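Local structure of DNA repair protein RAD14 (Saccharomyces cerevisiae, 5A3D) at residues E47-T52 with F81-V86; D53-D58 with F91-G96. The protein recognises damaged DNA in nucleotide excision repair and is required for the incision step, here as its zinc-containing DNA-binding domain. One frame throughout, in Å; residues are numbered along the deposited sequence.

Overall arrangement
Contacts 1 and 2 lie side by side in the DNA-binding domain, with centres about 7 Å apart. Along the chain their segments alternate: 47-52, 53-58, 81-86, 91-96. The first two run on from each other and join helix 42-49 to helix 53-56. The other two lie near the two ends of helix 83-94, which follows directly on strand 78-82, the middle strand of the small antiparallel sheet. Contact 1 is buried and contact 2 lies at the surface, beside the DNA. They also touch each other: Trp94 NE1 donates to Tyr49 O at 2.9 Å. Together they tie a DNA-facing turn and short helix to helix 83-94.

Contact 1: E47-T52 with F81-V86; sequences EDYFLT and FVRCEV
Tyr49 and Val86 mark the closest backbone approach, with CA atoms 7.5 Å apart. Tyr49 is the last residue of helix 42-49. Phe50 then leaves helical geometry with a positive phi of 56°, and the chain turns away. On the other side, strand 78-82 passes straight into helix 83-94. Val82 takes the N-cap position, and Val86 N bonds back to Val82 O at 3.2 Å.

Tyr49 and Val86 bury the most surface, with Arg83 next. Tyr49 CD2 meets Val86 CG1 at 3.2 Å, a tight contact in which the methyl approaches the ring obliquely. CG1 lies anti to the backbone N of Val86 (chi1 -179°), which turns this methyl toward the tyrosine. The same Val86 CG1 also touches Leu51 CD1 at 3.9 Å, so it serves both side chains. The tyrosine hydroxyl reaches further. Arg83 NH1 donates to Tyr49 OH in a bent bond; the 2.5 Å between them is unusually short and may not be exact. The hydroxyl lies in the guanidinium plane, and that plane is turned 58° from the ring. A phenylalanine in place of Tyr49 could still pack on Val86, but Arg83 NH1 would probably lose this acceptor and its guanidinium would be freer to swing. Tyr49 OH also has a weak hydrogen bond to Glu87 OE1.

Helix 83-94 continues the packing surface, with Ala90 against Tyr49 and Phe89 against Leu51. Leu100 of helix 96-113 also touches Tyr49. Cys45 of helix 42-49 packs on Val86, and backbone bonds from Phe81 to Leu40 join the segment to strand 39-41.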
# COMPACT_ATOMS: atom_id res chain seq x y z
N GLU B 47 -10.29 8.88 -11.96
CA GLU B 47 -10.71 8.79 -13.37
C GLU B 47 -10.63 10.11 -14.13
O GLU B 47 -10.17 10.13 -15.25
CB GLU B 47 -12.15 8.27 -13.45
CG GLU B 47 -12.33 6.79 -13.23
CD GLU B 47 -13.82 6.40 -13.20
OE1 GLU B 47 -14.64 7.34 -13.22
OE2 GLU B 47 -14.17 5.20 -13.09
N ASP B 48 -11.07 11.20 -13.51
CA ASP B 48 -11.18 12.51 -14.16
C ASP B 48 -9.88 13.33 -14.12
O ASP B 48 -9.58 14.06 -15.07
CB ASP B 48 -12.28 13.36 -13.52
CG ASP B 48 -13.67 12.78 -13.74
OD1 ASP B 48 -13.79 11.75 -14.47
OD2 ASP B 48 -14.62 13.35 -13.08
N TYR B 49 -9.13 13.22 -13.04
CA TYR B 49 -7.99 14.10 -12.84
C TYR B 49 -6.63 13.40 -12.73
O TYR B 49 -5.61 14.04 -12.44
CB TYR B 49 -8.23 15.00 -11.62
CG TYR B 49 -9.35 15.98 -11.86
CD1 TYR B 49 -9.17 17.10 -12.65
CD2 TYR B 49 -10.59 15.79 -11.29
CE1 TYR B 49 -10.20 18.01 -12.85
CE2 TYR B 49 -11.65 16.67 -11.55
CZ TYR B 49 -11.44 17.79 -12.28
OH TYR B 49 -12.47 18.71 -12.52
N PHE B 50 -6.68 12.09 -12.85
CA PHE B 50 -5.52 11.22 -12.73
C PHE B 50 -4.79 11.39 -11.42
O PHE B 50 -3.56 11.38 -11.37
CB PHE B 50 -4.65 11.39 -13.96
CG PHE B 50 -5.43 11.26 -15.25
CD1 PHE B 50 -6.10 10.10 -15.57
CD2 PHE B 50 -5.51 12.33 -16.12
CE1 PHE B 50 -6.82 9.99 -16.74
CE2 PHE B 50 -6.23 12.24 -17.30
CZ PHE B 50 -6.92 11.06 -17.59
N LEU B 51 -5.54 11.56 -10.32
CA LEU B 51 -4.90 11.74 -9.01
C LEU B 51 -4.73 10.37 -8.45
O LEU B 51 -5.55 9.50 -8.73
CB LEU B 51 -5.70 12.67 -8.04
CG LEU B 51 -5.91 14.08 -8.66
CD1 LEU B 51 -6.56 14.99 -7.61
CD2 LEU B 51 -4.67 14.74 -9.24
N THR B 52 -3.71 10.19 -7.61
CA THR B 52 -3.45 8.84 -6.99
C THR B 52 -3.95 8.67 -5.61
O THR B 52 -4.33 9.63 -4.95
CB THR B 52 -1.94 8.60 -6.90
OG1 THR B 52 -1.40 9.52 -5.96
CG2 THR B 52 -1.34 8.83 -8.20
N PHE B 81 -14.98 14.81 -2.59
CA PHE B 81 -13.97 15.91 -2.74
C PHE B 81 -14.66 17.06 -3.54
O PHE B 81 -15.50 16.75 -4.40
CB PHE B 81 -12.74 15.44 -3.47
CG PHE B 81 -12.02 14.36 -2.77
CD1 PHE B 81 -12.46 13.05 -2.89
CD2 PHE B 81 -10.90 14.63 -1.97
CE1 PHE B 81 -11.74 12.01 -2.28
CE2 PHE B 81 -10.24 13.56 -1.32
CZ PHE B 81 -10.67 12.26 -1.49
N VAL B 82 -14.27 18.29 -3.25
CA VAL B 82 -14.89 19.47 -3.96
C VAL B 82 -14.07 19.72 -5.24
O VAL B 82 -12.81 19.78 -5.23
CB VAL B 82 -15.17 20.74 -3.09
CG1 VAL B 82 -13.93 21.48 -2.63
CG2 VAL B 82 -16.14 21.68 -3.81
N ARG B 83 -14.82 19.91 -6.31
CA ARG B 83 -14.20 20.04 -7.60
C ARG B 83 -13.12 21.11 -7.59
O ARG B 83 -12.06 20.86 -8.12
CB ARG B 83 -15.18 20.23 -8.74
CG ARG B 83 -14.39 20.29 -10.03
CD ARG B 83 -15.21 20.47 -11.26
NE ARG B 83 -16.28 19.56 -11.50
CZ ARG B 83 -16.11 18.39 -12.08
NH1 ARG B 83 -14.87 17.98 -12.40
NH2 ARG B 83 -17.17 17.62 -12.34
N CYS B 84 -13.38 22.28 -7.00
CA CYS B 84 -12.40 23.36 -7.15
C CYS B 84 -11.01 22.97 -6.54
O CYS B 84 -10.01 23.35 -7.06
CB CYS B 84 -12.94 24.68 -6.58
SG CYS B 84 -13.43 24.65 -4.85
N GLU B 85 -11.01 22.25 -5.43
CA GLU B 85 -9.74 21.74 -4.80
C GLU B 85 -9.00 20.72 -5.65
O GLU B 85 -7.79 20.82 -5.95
CB GLU B 85 -10.06 21.12 -3.46
CG GLU B 85 -10.29 22.14 -2.40
CD GLU B 85 -10.46 21.55 -1.00
OE1 GLU B 85 -10.17 20.35 -0.76
OE2 GLU B 85 -10.85 22.38 -0.10
N VAL B 86 -9.77 19.72 -6.07
CA VAL B 86 -9.33 18.64 -6.96
C VAL B 86 -8.68 19.21 -8.25
O VAL B 86 -7.60 18.79 -8.64
CB VAL B 86 -10.52 17.69 -7.29
CG1 VAL B 86 -10.03 16.58 -8.20
CG2 VAL B 86 -10.95 17.01 -6.00

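Contact 2: D53-D58 with F91-G96; sequences DPELND and FKKWGG. With nucleotides of chain C.
Glu55 and Lys93 form a salt bridge that carries the whole contact between 53-58 and 91-96. The backbones stay well apart: Glu55 CA and Lys93 CA, the nearest pair, are separated by 10.6 Å. Lys93 CG is anti to the backbone N (chi1 166°), which sends the chain toward Glu55. Both side chains are extended beyond CG and approach obliquely, which brings the ammonium to the carboxylate. Lys93 NZ lies in its fork, 3.1 Å from Glu55 OE1 and 3.1 Å from Glu55 OE2. Each oxygen uses its syn lone pair. A second salt bridge joins Asp53 OD1 to Lys46 NZ.

Further hydrogen bonds fix both charged ends. Lys93 NZ also donates to Phe50 O at 3.0 Å. Glu55 OE1 accepts from Thr52 N, while Thr52 OG1 caps Glu55 N. This is a capping box at the start of helix 53-56. At the far end of helix 83-94, Phe91 O accepts from both Gly95 N and Gly96 N. Gly95 has a positive phi of 96°, and its backbone angles call for glycine.

Packing is lighter. Lys93 CG lies 3.7 Å above the centre of the Trp94 ring. Pro54 faces the DNA instead, and its CG touches OP1 of nucleotide DA6 of chain C at 3.2 Å. Asp53 packs on a uracil base.

The lysine charge is thus shared between a carboxylate and a carbonyl. The positive ammonium and the helix start would probably favour the ionised form of Glu55. One glutamate both completes the capping box of its own helix, whose Pro54 touches the DNA backbone, and links that helix to helix 83-94.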
# COMPACT_ATOMS: atom_id res chain seq x y z
N ASP B 53 -3.94 7.43 -5.14
CA ASP B 53 -4.29 7.20 -3.74
C ASP B 53 -3.48 7.99 -2.77
O ASP B 53 -4.10 8.57 -1.88
CB ASP B 53 -4.33 5.71 -3.31
CG ASP B 53 -5.54 5.02 -3.77
OD1 ASP B 53 -6.62 5.60 -3.76
OD2 ASP B 53 -5.40 3.83 -4.16
N PRO B 54 -2.13 8.06 -2.90
CA PRO B 54 -1.36 8.85 -1.93
C PRO B 54 -1.74 10.33 -1.88
O PRO B 54 -1.83 10.90 -0.81
CB PRO B 54 0.08 8.64 -2.35
CG PRO B 54 0.04 7.29 -2.98
CD PRO B 54 -1.24 7.21 -3.72
N GLU B 55 -2.08 10.92 -3.01
CA GLU B 55 -2.57 12.29 -3.03
C GLU B 55 -3.94 12.47 -2.36
O GLU B 55 -4.15 13.32 -1.46
CB GLU B 55 -2.59 12.81 -4.48
CG GLU B 55 -1.18 12.90 -5.09
CD GLU B 55 -1.13 12.82 -6.62
OE1 GLU B 55 -2.15 12.59 -7.27
OE2 GLU B 55 -0.03 12.91 -7.21
N LEU B 56 -4.86 11.64 -2.77
CA LEU B 56 -6.25 11.81 -2.30
C LEU B 56 -6.36 11.40 -0.87
O LEU B 56 -7.28 11.83 -0.20
CB LEU B 56 -7.18 10.95 -3.13
CG LEU B 56 -7.78 11.34 -4.44
CD1 LEU B 56 -7.94 12.82 -4.74
CD2 LEU B 56 -7.75 10.41 -5.62
N ASN B 57 -5.42 10.56 -0.39
CA ASN B 57 -5.46 10.07 0.97
C ASN B 57 -4.78 11.10 1.91
O ASN B 57 -4.84 10.93 3.12
CB ASN B 57 -4.75 8.74 1.15
CG ASN B 57 -5.58 7.53 0.59
OD1 ASN B 57 -6.79 7.63 0.51
ND2 ASN B 57 -4.91 6.40 0.26
N ASP B 58 -4.13 12.11 1.35
CA ASP B 58 -3.37 13.06 2.15
C ASP B 58 -4.39 14.07 2.73
O ASP B 58 -4.91 14.91 2.07
CB ASP B 58 -2.34 13.74 1.29
CG ASP B 58 -1.39 14.66 2.07
OD1 ASP B 58 -1.66 15.08 3.22
OD2 ASP B 58 -0.34 14.94 1.48
N PHE B 91 -4.34 20.57 -11.97
CA PHE B 91 -3.75 21.57 -12.90
C PHE B 91 -2.30 21.86 -12.54
O PHE B 91 -1.46 22.15 -13.41
CB PHE B 91 -4.57 22.91 -12.88
CG PHE B 91 -5.88 22.87 -13.65
CD1 PHE B 91 -6.34 21.72 -14.24
CD2 PHE B 91 -6.68 24.00 -13.74
CE1 PHE B 91 -7.57 21.68 -14.90
CE2 PHE B 91 -7.88 24.00 -14.43
CZ PHE B 91 -8.33 22.83 -15.03
N LYS B 92 -1.99 21.85 -11.24
CA LYS B 92 -0.60 21.99 -10.80
C LYS B 92 0.23 20.73 -11.17
O LYS B 92 1.38 20.83 -11.62
CB LYS B 92 -0.56 22.30 -9.30
CG LYS B 92 0.73 21.99 -8.56
CD LYS B 92 0.48 21.26 -7.22
CE LYS B 92 0.56 19.71 -7.30
NZ LYS B 92 1.95 19.10 -7.28
N LYS B 93 -0.35 19.56 -10.99
CA LYS B 93 0.33 18.32 -11.30
C LYS B 93 0.60 18.10 -12.77
O LYS B 93 1.60 17.45 -13.13
CB LYS B 93 -0.47 17.13 -10.73
CG LYS B 93 -0.09 15.74 -11.23
CD LYS B 93 -0.85 14.66 -10.47
CE LYS B 93 -0.17 13.31 -10.56
NZ LYS B 93 -0.95 12.15 -10.10
N TRP B 94 -0.29 18.57 -13.62
CA TRP B 94 -0.29 18.15 -14.98
C TRP B 94 0.10 19.27 -15.89
O TRP B 94 0.47 18.99 -17.01
CB TRP B 94 -1.65 17.58 -15.41
CG TRP B 94 -1.98 16.28 -14.75
CD1 TRP B 94 -3.06 16.03 -13.97
CD2 TRP B 94 -1.23 15.06 -14.81
NE1 TRP B 94 -3.05 14.71 -13.56
CE2 TRP B 94 -1.92 14.11 -14.04
CE3 TRP B 94 -0.04 14.70 -15.42
CZ2 TRP B 94 -1.47 12.81 -13.87
CZ3 TRP B 94 0.42 13.42 -15.26
CH2 TRP B 94 -0.29 12.49 -14.49
N GLY B 95 0.01 20.52 -15.43
CA GLY B 95 0.32 21.67 -16.27
C GLY B 95 -0.94 22.23 -16.87
O GLY B 95 -1.10 22.23 -18.09
N GLY B 96 -1.86 22.64 -15.99
CA GLY B 96 -3.09 23.29 -16.41
C GLY B 96 -4.04 22.33 -17.10
O GLY B 96 -3.77 21.14 -17.21
P DA C 6 3.15 5.40 -2.04
OP1 DA C 6 2.47 6.30 -1.09
OP2 DA C 6 2.47 4.10 -2.38
O5' DA C 6 3.48 6.12 -3.42
C5' DA C 6 4.40 7.23 -3.41
C4' DA C 6 5.22 7.33 -4.68
O4' DA C 6 6.08 6.18 -4.83
C3' DA C 6 4.43 7.45 -5.99
O3' DA C 6 5.06 8.41 -6.88
C2' DA C 6 4.47 6.04 -6.54
C1' DA C 6 5.81 5.51 -6.06
N9 DA C 6 5.85 4.08 -5.80
C8 DA C 6 5.09 3.39 -4.88
N7 DA C 6 5.36 2.11 -4.81
C5 DA C 6 6.38 1.94 -5.74
C6 DA C 6 7.10 0.80 -6.15
N6 DA C 6 6.89 -0.43 -5.66
N1 DA C 6 8.04 0.96 -7.11
C2 DA C 6 8.26 2.19 -7.59
N3 DA C 6 7.64 3.34 -7.29
C4 DA C 6 6.70 3.14 -6.35